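Enolase from the environmental genome shotgun sequencing of the Sargasso Sea (PDB 2QGY) is of unknown function but probably belongs to the enolase superfamily, whose members take a proton from carbon next to a substrate carboxylate and use magnesium to stabilise the resulting enolate. Local coordinates at residues Q156-Y161 and R188-D193; I168-M173 and Q182-V187. One frame throughout, in Å; residues are numbered along the deposited sequence.

How the interactions relate
Interactions 1 and 2 share helix 177-191. Interaction 1 sets its C-terminal end beside helix 150-162 and is partly exposed. Interaction 2 sets its middle turns over the end of strand 168-170 and the residues just after it, in the buried layer between strands and helices. Both are largely apolar, with no hydrogen bond or salt bridge between their segments. Interaction 1 mixes buried Ile157 and Val191 with exposed Glu158 and Tyr161, and brings backbone carbonyls up to a ring. Interaction 2 is almost entirely hydrocarbon and has no exposed residue among those that touch. The two meet where Ile157 CD1 lies 3.8 Å from Val187 CG2, which makes one continuous apolar layer.

Interaction 1. Residues Q156-Y161 and R188-D193; sequences QIEKFY and REIVGD
Tyr161 and Ile190 meet as a ring beneath a backbone carbonyl. Ile190 O sits 3.6 Å above the plane of the Tyr161 ring, over its centre. Val191 O comes obliquely to the same ring, 3.5 Å from Tyr161 CE1. The tyrosine reaches this end of helix 177-191 because its CG is anti to the backbone N (chi1 167°).

The remaining contacts are apolar. Ile190 CG2 packs 3.7 Å from Glu158 CG, so the glutamate contributes its methylene and not its carboxylate. The two side chains cross at about a right angle. Deeper in, Ile157 CG2 lies 3.9 Å from Val191 CG1. The end of Ile157 then turns away toward Ile170 on the neighbouring strand.

The polar bonds do not join the two segments. Arg188 NH1 donates to Gly192 O at 3.0 Å, and the same nitrogen also bonds Leu195 O. This ties the arginine to the turn after the helix. Gly192, the first residue after the helix, has positive phi (88°), a backbone shape that suits glycine.

The contact joins two successive outer helices of the barrel domain, 150-162 and 177-191, as in the (beta/alpha)-barrel of the enolase superfamily.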
ATOM      1  N   GLN A 156     -23.540 -24.738  -8.686  1.00 31.59           N
ATOM      2  CA  GLN A 156     -22.376 -24.729  -7.792  1.00 30.22           C
ATOM      3  C   GLN A 156     -22.809 -24.504  -6.351  1.00 29.32           C
ATOM      4  O   GLN A 156     -22.221 -25.061  -5.430  1.00 29.33           O
ATOM      5  CB  GLN A 156     -21.370 -23.655  -8.209  1.00 30.30           C
ATOM      6  CG  GLN A 156     -20.006 -23.708  -7.462  1.00 30.21           C
ATOM      7  CD  GLN A 156     -19.109 -24.869  -7.866  1.00 33.11           C
ATOM      8  OE1 GLN A 156     -19.551 -25.833  -8.486  1.00 35.41           O
ATOM      9  NE2 GLN A 156     -17.830 -24.775  -7.512  1.00 31.20           N
ATOM     10  N   ILE A 157     -23.826 -23.670  -6.158  1.00 29.05           N
ATOM     11  CA  ILE A 157     -24.351 -23.420  -4.808  1.00 28.82           C
ATOM     12  C   ILE A 157     -25.071 -24.668  -4.253  1.00 28.91           C
ATOM     13  O   ILE A 157     -24.980 -24.939  -3.073  1.00 28.09           O
ATOM     14  CB  ILE A 157     -25.197 -22.098  -4.754  1.00 29.39           C
ATOM     15  CG1 ILE A 157     -24.262 -20.886  -4.861  1.00 29.55           C
ATOM     16  CG2 ILE A 157     -25.995 -21.987  -3.453  1.00 28.70           C
ATOM     17  CD1 ILE A 157     -24.830 -19.749  -5.638  1.00 29.88           C
ATOM     18  N   GLU A 158     -25.754 -25.440  -5.105  1.00 29.58           N
ATOM     19  CA  GLU A 158     -26.288 -26.757  -4.696  1.00 30.42           C
ATOM     20  C   GLU A 158     -25.196 -27.711  -4.197  1.00 29.68           C
ATOM     21  O   GLU A 158     -25.392 -28.442  -3.217  1.00 29.14           O
ATOM     22  CB  GLU A 158     -26.994 -27.440  -5.856  1.00 31.68           C
ATOM     23  CG  GLU A 158     -28.426 -27.060  -6.074  1.00 36.22           C
ATOM     24  CD  GLU A 158     -28.940 -27.635  -7.370  1.00 42.70           C
ATOM     25  OE1 GLU A 158     -28.543 -28.792  -7.693  1.00 43.03           O
ATOM     26  OE2 GLU A 158     -29.715 -26.925  -8.064  1.00 45.82           O
ATOM     27  N   LYS A 159     -24.069 -27.714  -4.906  1.00 29.19           N
ATOM     28  CA  LYS A 159     -22.924 -28.555  -4.583  1.00 29.47           C
ATOM     29  C   LYS A 159     -22.411 -28.195  -3.191  1.00 28.30           C
ATOM     30  O   LYS A 159     -22.308 -29.048  -2.329  1.00 27.46           O
ATOM     31  CB  LYS A 159     -21.840 -28.375  -5.650  1.00 28.96           C
ATOM     32  CG  LYS A 159     -20.613 -29.262  -5.484  1.00 32.05           C
ATOM     33  CD  LYS A 159     -19.453 -28.821  -6.404  1.00 32.43           C
ATOM     34  CE  LYS A 159     -19.672 -29.215  -7.874  1.00 37.34           C
ATOM     35  NZ  LYS A 159     -18.626 -28.658  -8.820  1.00 36.81           N
ATOM     36  N   PHE A 160     -22.086 -26.918  -2.986  1.00 27.45           N
ATOM     37  CA  PHE A 160     -21.688 -26.411  -1.675  1.00 26.92           C
ATOM     38  C   PHE A 160     -22.714 -26.752  -0.563  1.00 26.77           C
ATOM     39  O   PHE A 160     -22.349 -27.166   0.533  1.00 26.22           O
ATOM     40  CB  PHE A 160     -21.492 -24.881  -1.750  1.00 26.77           C
ATOM     41  CG  PHE A 160     -20.246 -24.431  -2.529  1.00 27.11           C
ATOM     42  CD1 PHE A 160     -19.509 -25.315  -3.322  1.00 26.64           C
ATOM     43  CD2 PHE A 160     -19.807 -23.109  -2.439  1.00 27.23           C
ATOM     44  CE1 PHE A 160     -18.390 -24.898  -4.035  1.00 26.56           C
ATOM     45  CE2 PHE A 160     -18.677 -22.675  -3.150  1.00 26.62           C
ATOM     46  CZ  PHE A 160     -17.956 -23.575  -3.941  1.00 27.20           C
ATOM     47  N   TYR A 161     -23.991 -26.539  -0.839  1.00 27.42           N
ATOM     48  CA  TYR A 161     -25.055 -26.878   0.125  1.00 28.87           C
ATOM     49  C   TYR A 161     -24.895 -28.335   0.587  1.00 28.11           C
ATOM     50  O   TYR A 161     -24.804 -28.612   1.787  1.00 28.12           O
ATOM     51  CB  TYR A 161     -26.443 -26.603  -0.492  1.00 29.87           C
ATOM     52  CG  TYR A 161     -27.608 -27.197   0.275  1.00 31.92           C
ATOM     53  CD1 TYR A 161     -28.057 -26.613   1.457  1.00 32.81           C
ATOM     54  CD2 TYR A 161     -28.272 -28.341  -0.192  1.00 33.62           C
ATOM     55  CE1 TYR A 161     -29.120 -27.149   2.173  1.00 34.61           C
ATOM     56  CE2 TYR A 161     -29.345 -28.895   0.521  1.00 35.08           C
ATOM     57  CZ  TYR A 161     -29.769 -28.283   1.698  1.00 35.04           C
ATOM     58  OH  TYR A 161     -30.830 -28.811   2.416  1.00 36.13           O
ATOM     59  N   ARG A 188     -31.406 -18.676  -1.506  1.00 32.35           N
ATOM     60  CA  ARG A 188     -32.079 -18.953  -0.235  1.00 33.25           C
ATOM     61  C   ARG A 188     -33.010 -20.184  -0.348  1.00 34.17           C
ATOM     62  O   ARG A 188     -33.156 -20.959   0.602  1.00 34.98           O
ATOM     63  CB  ARG A 188     -32.799 -17.677   0.253  1.00 33.35           C
ATOM     64  CG  ARG A 188     -33.348 -17.705   1.684  1.00 33.03           C
ATOM     65  CD  ARG A 188     -32.359 -18.256   2.675  1.00 30.83           C
ATOM     66  NE  ARG A 188     -31.656 -17.217   3.416  1.00 29.13           N
ATOM     67  CZ  ARG A 188     -30.629 -17.446   4.225  1.00 28.81           C
ATOM     68  NH1 ARG A 188     -30.149 -18.685   4.382  1.00 27.65           N
ATOM     69  NH2 ARG A 188     -30.059 -16.430   4.856  1.00 26.26           N
ATOM     70  N   GLU A 189     -33.568 -20.404  -1.532  1.00 34.69           N
ATOM     71  CA  GLU A 189     -34.422 -21.567  -1.780  1.00 35.88           C
ATOM     72  C   GLU A 189     -33.646 -22.876  -1.815  1.00 35.16           C
ATOM     73  O   GLU A 189     -34.142 -23.916  -1.386  1.00 35.37           O
ATOM     74  CB  GLU A 189     -35.184 -21.398  -3.090  1.00 36.50           C
ATOM     75  CG  GLU A 189     -36.405 -22.277  -3.155  1.00 40.33           C
ATOM     76  CD  GLU A 189     -36.527 -23.022  -4.461  1.00 44.55           C
ATOM     77  OE1 GLU A 189     -36.345 -22.388  -5.529  1.00 45.86           O
ATOM     78  OE2 GLU A 189     -36.812 -24.244  -4.409  1.00 47.05           O
ATOM     79  N   ILE A 190     -32.431 -22.816  -2.344  1.00 34.10           N
ATOM     80  CA  ILE A 190     -31.545 -23.963  -2.408  1.00 33.35           C
ATOM     81  C   ILE A 190     -31.018 -24.348  -1.031  1.00 32.70           C
ATOM     82  O   ILE A 190     -30.973 -25.532  -0.688  1.00 31.82           O
ATOM     83  CB  ILE A 190     -30.342 -23.671  -3.353  1.00 33.37           C
ATOM     84  CG1 ILE A 190     -30.838 -23.402  -4.780  1.00 34.26           C
ATOM     85  CG2 ILE A 190     -29.319 -24.800  -3.303  1.00 33.24           C
ATOM     86  CD1 ILE A 190     -29.752 -22.990  -5.752  1.00 34.04           C
ATOM     87  N   VAL A 191     -30.636 -23.340  -0.241  1.00 31.76           N
ATOM     88  CA  VAL A 191     -29.898 -23.567   1.000  1.00 31.89           C
ATOM     89  C   VAL A 191     -30.813 -23.594   2.230  1.00 31.77           C
ATOM     90  O   VAL A 191     -30.436 -24.113   3.278  1.00 31.28           O
ATOM     91  CB  VAL A 191     -28.706 -22.538   1.183  1.00 31.44           C
ATOM     92  CG1 VAL A 191     -27.802 -22.532  -0.058  1.00 31.35           C
ATOM     93  CG2 VAL A 191     -29.204 -21.125   1.487  1.00 31.62           C
ATOM     94  N   GLY A 192     -32.017 -23.049   2.089  1.00 32.10           N
ATOM     95  CA  GLY A 192     -32.961 -23.045   3.191  1.00 33.07           C
ATOM     96  C   GLY A 192     -32.770 -21.823   4.059  1.00 33.78           C
ATOM     97  O   GLY A 192     -31.857 -21.029   3.828  1.00 33.53           O
ATOM     98  N   ASP A 193     -33.617 -21.675   5.073  1.00 34.24           N
ATOM     99  CA  ASP A 193     -33.619 -20.450   5.872  1.00 34.87           C
ATOM    100  C   ASP A 193     -32.591 -20.423   7.003  1.00 34.25           C
ATOM    101  O   ASP A 193     -32.330 -19.359   7.566  1.00 34.49           O
ATOM    102  CB  ASP A 193     -35.023 -20.161   6.437  1.00 35.72           C
ATOM    103  CG  ASP A 193     -36.012 -19.781   5.367  1.00 38.19           C
ATOM    104  OD1 ASP A 193     -35.690 -18.936   4.509  1.00 41.92           O
ATOM    105  OD2 ASP A 193     -37.132 -20.330   5.389  1.00 42.32           O
TER

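Interaction 2. Residues I168-M173 and Q182-V187; sequences IKIYPM and QFVEKV
Ile170 touches Phe183 and Val187 through one methyl group. It is the last residue of strand 168-170, and its side chain points at helix 177-191. Just before it, Lys169 forms a salt bridge with the magnesium ligand Glu226. The CG1 of Ile170 lies between the backbone N and the carbonyl carbon (chi1 59°), and CD1 extends from there to the helix. Ile170 CD1 is 4.0 Å from Phe183 CE2 and 4.1 Å from Val187 CG2. Ile170 and Val187 meet tip to tip.

The side chain of Tyr171 leaves the backbone away from the helix, and it comes within about 4 Å of the magnesium ion (nearest atoms). Its backbone faces the helix, and Tyr171 O lies 4.0 Å from Phe183 CE2, oblique to the ring.

Pro172 continues the contact beyond the strand. Its CA lies 3.8 Å from Phe183 CD2, at the ring edge and near the ring plane. Its CB packs 3.7 Å from Val184 CG2. Phe213 of helix 207-217 also touches both Pro172 and Val184.

The segment axes are 11.2 Å apart and run nearly antiparallel, at 164°. This is the first half of the beta-alpha-beta unit that leads to strand 197-200, which carries the magnesium ligand Asp200. The chemistry is nonpolar: methyl groups, a proline ring and a phenyl edge. The contact therefore probably relies on close fit and exclusion of water.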
ATOM      1  N   ILE A 168     -22.382 -19.995   3.204  1.00 20.83           N
ATOM      2  CA  ILE A 168     -21.967 -19.783   1.810  1.00 20.13           C
ATOM      3  C   ILE A 168     -21.941 -18.282   1.547  1.00 19.81           C
ATOM      4  O   ILE A 168     -22.896 -17.561   1.905  1.00 18.07           O
ATOM      5  CB  ILE A 168     -22.919 -20.496   0.798  1.00 19.91           C
ATOM      6  CG1 ILE A 168     -22.760 -22.018   0.911  1.00 21.58           C
ATOM      7  CG2 ILE A 168     -22.626 -20.062  -0.657  1.00 18.35           C
ATOM      8  CD1 ILE A 168     -23.824 -22.830   0.155  1.00 22.76           C
ATOM      9  N   LYS A 169     -20.839 -17.801   0.967  1.00 18.28           N
ATOM     10  CA  LYS A 169     -20.757 -16.400   0.554  1.00 17.73           C
ATOM     11  C   LYS A 169     -20.923 -16.249  -0.958  1.00 17.30           C
ATOM     12  O   LYS A 169     -20.244 -16.910  -1.725  1.00 17.71           O
ATOM     13  CB  LYS A 169     -19.463 -15.733   1.064  1.00 18.26           C
ATOM     14  CG  LYS A 169     -19.460 -14.243   0.804  1.00 17.84           C
ATOM     15  CD  LYS A 169     -18.315 -13.492   1.482  1.00 18.13           C
ATOM     16  CE  LYS A 169     -16.933 -13.848   0.880  1.00 19.06           C
ATOM     17  NZ  LYS A 169     -15.794 -13.276   1.703  1.00 18.13           N
ATOM     18  N   ILE A 170     -21.872 -15.412  -1.386  1.00 16.08           N
ATOM     19  CA  ILE A 170     -22.084 -15.132  -2.802  1.00 18.25           C
ATOM     20  C   ILE A 170     -21.838 -13.666  -3.163  1.00 17.84           C
ATOM     21  O   ILE A 170     -21.708 -12.801  -2.271  1.00 18.25           O
ATOM     22  CB  ILE A 170     -23.524 -15.523  -3.228  1.00 18.11           C
ATOM     23  CG1 ILE A 170     -24.534 -14.742  -2.380  1.00 20.68           C
ATOM     24  CG2 ILE A 170     -23.743 -17.056  -3.062  1.00 19.20           C
ATOM     25  CD1 ILE A 170     -25.952 -14.776  -2.898  1.00 20.20           C
ATOM     26  N   TYR A 171     -21.756 -13.392  -4.461  1.00 18.11           N
ATOM     27  CA  TYR A 171     -21.526 -12.054  -4.976  1.00 19.13           C
ATOM     28  C   TYR A 171     -22.746 -11.656  -5.809  1.00 21.09           C
ATOM     29  O   TYR A 171     -22.796 -11.925  -7.013  1.00 20.98           O
ATOM     30  CB  TYR A 171     -20.247 -12.014  -5.827  1.00 19.15           C
ATOM     31  CG  TYR A 171     -18.958 -12.174  -5.030  1.00 19.53           C
ATOM     32  CD1 TYR A 171     -18.072 -11.104  -4.876  1.00 21.30           C
ATOM     33  CD2 TYR A 171     -18.631 -13.390  -4.459  1.00 20.50           C
ATOM     34  CE1 TYR A 171     -16.865 -11.262  -4.131  1.00 20.46           C
ATOM     35  CE2 TYR A 171     -17.449 -13.547  -3.717  1.00 20.51           C
ATOM     36  CZ  TYR A 171     -16.597 -12.471  -3.557  1.00 20.43           C
ATOM     37  OH  TYR A 171     -15.415 -12.647  -2.840  1.00 22.45           O
ATOM     38  N   PRO A 172     -23.751 -11.038  -5.156  1.00 21.95           N
ATOM     39  CA  PRO A 172     -25.090 -10.878  -5.734  1.00 23.07           C
ATOM     40  C   PRO A 172     -25.285  -9.611  -6.565  1.00 24.27           C
ATOM     41  O   PRO A 172     -26.368  -9.425  -7.120  1.00 25.73           O
ATOM     42  CB  PRO A 172     -25.976 -10.848  -4.487  1.00 22.80           C
ATOM     43  CG  PRO A 172     -25.128 -10.086  -3.489  1.00 23.01           C
ATOM     44  CD  PRO A 172     -23.693 -10.506  -3.779  1.00 21.60           C
ATOM     45  N   MET A 173     -24.277  -8.747  -6.689  1.00 24.80           N
ATOM     46  CA  MET A 173     -24.493  -7.524  -7.495  1.00 26.22           C
ATOM     47  C   MET A 173     -24.355  -7.825  -8.980  1.00 27.61           C
ATOM     48  O   MET A 173     -23.243  -7.881  -9.521  1.00 26.72           O
ATOM     49  CB  MET A 173     -23.572  -6.367  -7.080  1.00 25.71           C
ATOM     50  CG  MET A 173     -23.765  -5.927  -5.622  1.00 26.00           C
ATOM     51  SD  MET A 173     -25.435  -5.373  -5.082  1.00 23.19           S
ATOM     52  CE  MET A 173     -25.355  -3.624  -5.374  1.00 29.13           C
ATOM     53  N   GLN A 182     -33.407 -11.599  -7.417  1.00 30.93           N
ATOM     54  CA  GLN A 182     -33.784 -12.925  -7.919  1.00 32.00           C
ATOM     55  C   GLN A 182     -32.730 -13.962  -7.600  1.00 31.47           C
ATOM     56  O   GLN A 182     -33.039 -15.075  -7.158  1.00 31.70           O
ATOM     57  CB  GLN A 182     -34.015 -12.908  -9.437  1.00 32.34           C
ATOM     58  CG  GLN A 182     -35.475 -12.820  -9.827  1.00 37.14           C
ATOM     59  CD  GLN A 182     -36.376 -13.632  -8.904  1.00 41.19           C
ATOM     60  OE1 GLN A 182     -36.310 -14.869  -8.877  1.00 43.60           O
ATOM     61  NE2 GLN A 182     -37.209 -12.934  -8.124  1.00 41.05           N
ATOM     62  N   PHE A 183     -31.480 -13.577  -7.824  1.00 30.94           N
ATOM     63  CA  PHE A 183     -30.353 -14.419  -7.493  1.00 30.15           C
ATOM     64  C   PHE A 183     -30.313 -14.765  -6.003  1.00 30.09           C
ATOM     65  O   PHE A 183     -30.169 -15.934  -5.659  1.00 29.19           O
ATOM     66  CB  PHE A 183     -29.050 -13.768  -7.959  1.00 30.51           C
ATOM     67  CG  PHE A 183     -27.836 -14.600  -7.690  1.00 30.81           C
ATOM     68  CD1 PHE A 183     -27.822 -15.963  -7.996  1.00 31.51           C
ATOM     69  CD2 PHE A 183     -26.709 -14.034  -7.103  1.00 30.25           C
ATOM     70  CE1 PHE A 183     -26.700 -16.749  -7.738  1.00 30.54           C
ATOM     71  CE2 PHE A 183     -25.582 -14.805  -6.843  1.00 30.07           C
ATOM     72  CZ  PHE A 183     -25.572 -16.166  -7.149  1.00 31.03           C
ATOM     73  N   VAL A 184     -30.466 -13.770  -5.127  1.00 29.93           N
ATOM     74  CA  VAL A 184     -30.453 -14.041  -3.679  1.00 30.10           C
ATOM     75  C   VAL A 184     -31.627 -14.949  -3.299  1.00 30.33           C
ATOM     76  O   VAL A 184     -31.475 -15.873  -2.497  1.00 30.34           O
ATOM     77  CB  VAL A 184     -30.440 -12.740  -2.811  1.00 29.95           C
ATOM     78  CG1 VAL A 184     -30.392 -13.078  -1.349  1.00 30.15           C
ATOM     79  CG2 VAL A 184     -29.243 -11.846  -3.160  1.00 30.36           C
ATOM     80  N   GLU A 185     -32.789 -14.694  -3.894  1.00 31.16           N
ATOM     81  CA  GLU A 185     -33.993 -15.475  -3.600  1.00 32.43           C
ATOM     82  C   GLU A 185     -33.825 -16.950  -3.941  1.00 31.84           C
ATOM     83  O   GLU A 185     -34.079 -17.821  -3.097  1.00 31.99           O
ATOM     84  CB  GLU A 185     -35.207 -14.896  -4.321  1.00 32.70           C
ATOM     85  CG  GLU A 185     -36.527 -15.515  -3.854  1.00 37.56           C
ATOM     86  CD  GLU A 185     -37.730 -14.938  -4.560  1.00 42.78           C
ATOM     87  OE1 GLU A 185     -37.571 -13.986  -5.357  1.00 45.01           O
ATOM     88  OE2 GLU A 185     -38.850 -15.441  -4.315  1.00 46.35           O
ATOM     89  N   LYS A 186     -33.385 -17.222  -5.170  1.00 32.14           N
ATOM     90  CA  LYS A 186     -33.086 -18.587  -5.621  1.00 32.02           C
ATOM     91  C   LYS A 186     -32.043 -19.279  -4.745  1.00 31.64           C
ATOM     92  O   LYS A 186     -32.177 -20.461  -4.423  1.00 31.28           O
ATOM     93  CB  LYS A 186     -32.657 -18.570  -7.092  1.00 32.39           C
ATOM     94  CG  LYS A 186     -33.799 -18.138  -8.019  1.00 34.88           C
ATOM     95  CD  LYS A 186     -33.319 -17.439  -9.297  1.00 38.03           C
ATOM     96  CE  LYS A 186     -33.423 -18.321 -10.536  1.00 39.72           C
ATOM     97  NZ  LYS A 186     -33.473 -17.471 -11.751  1.00 43.32           N
ATOM     98  N   VAL A 187     -31.014 -18.541  -4.321  1.00 30.99           N
ATOM     99  CA  VAL A 187     -30.012 -19.128  -3.441  1.00 30.81           C
ATOM    100  C   VAL A 187     -30.628 -19.563  -2.107  1.00 31.28           C
ATOM    101  O   VAL A 187     -30.396 -20.673  -1.635  1.00 31.49           O
ATOM    102  CB  VAL A 187     -28.813 -18.160  -3.177  1.00 30.43           C
ATOM    103  CG1 VAL A 187     -27.939 -18.709  -2.079  1.00 29.75           C
ATOM    104  CG2 VAL A 187     -28.009 -17.938  -4.454  1.00 29.61           C
TER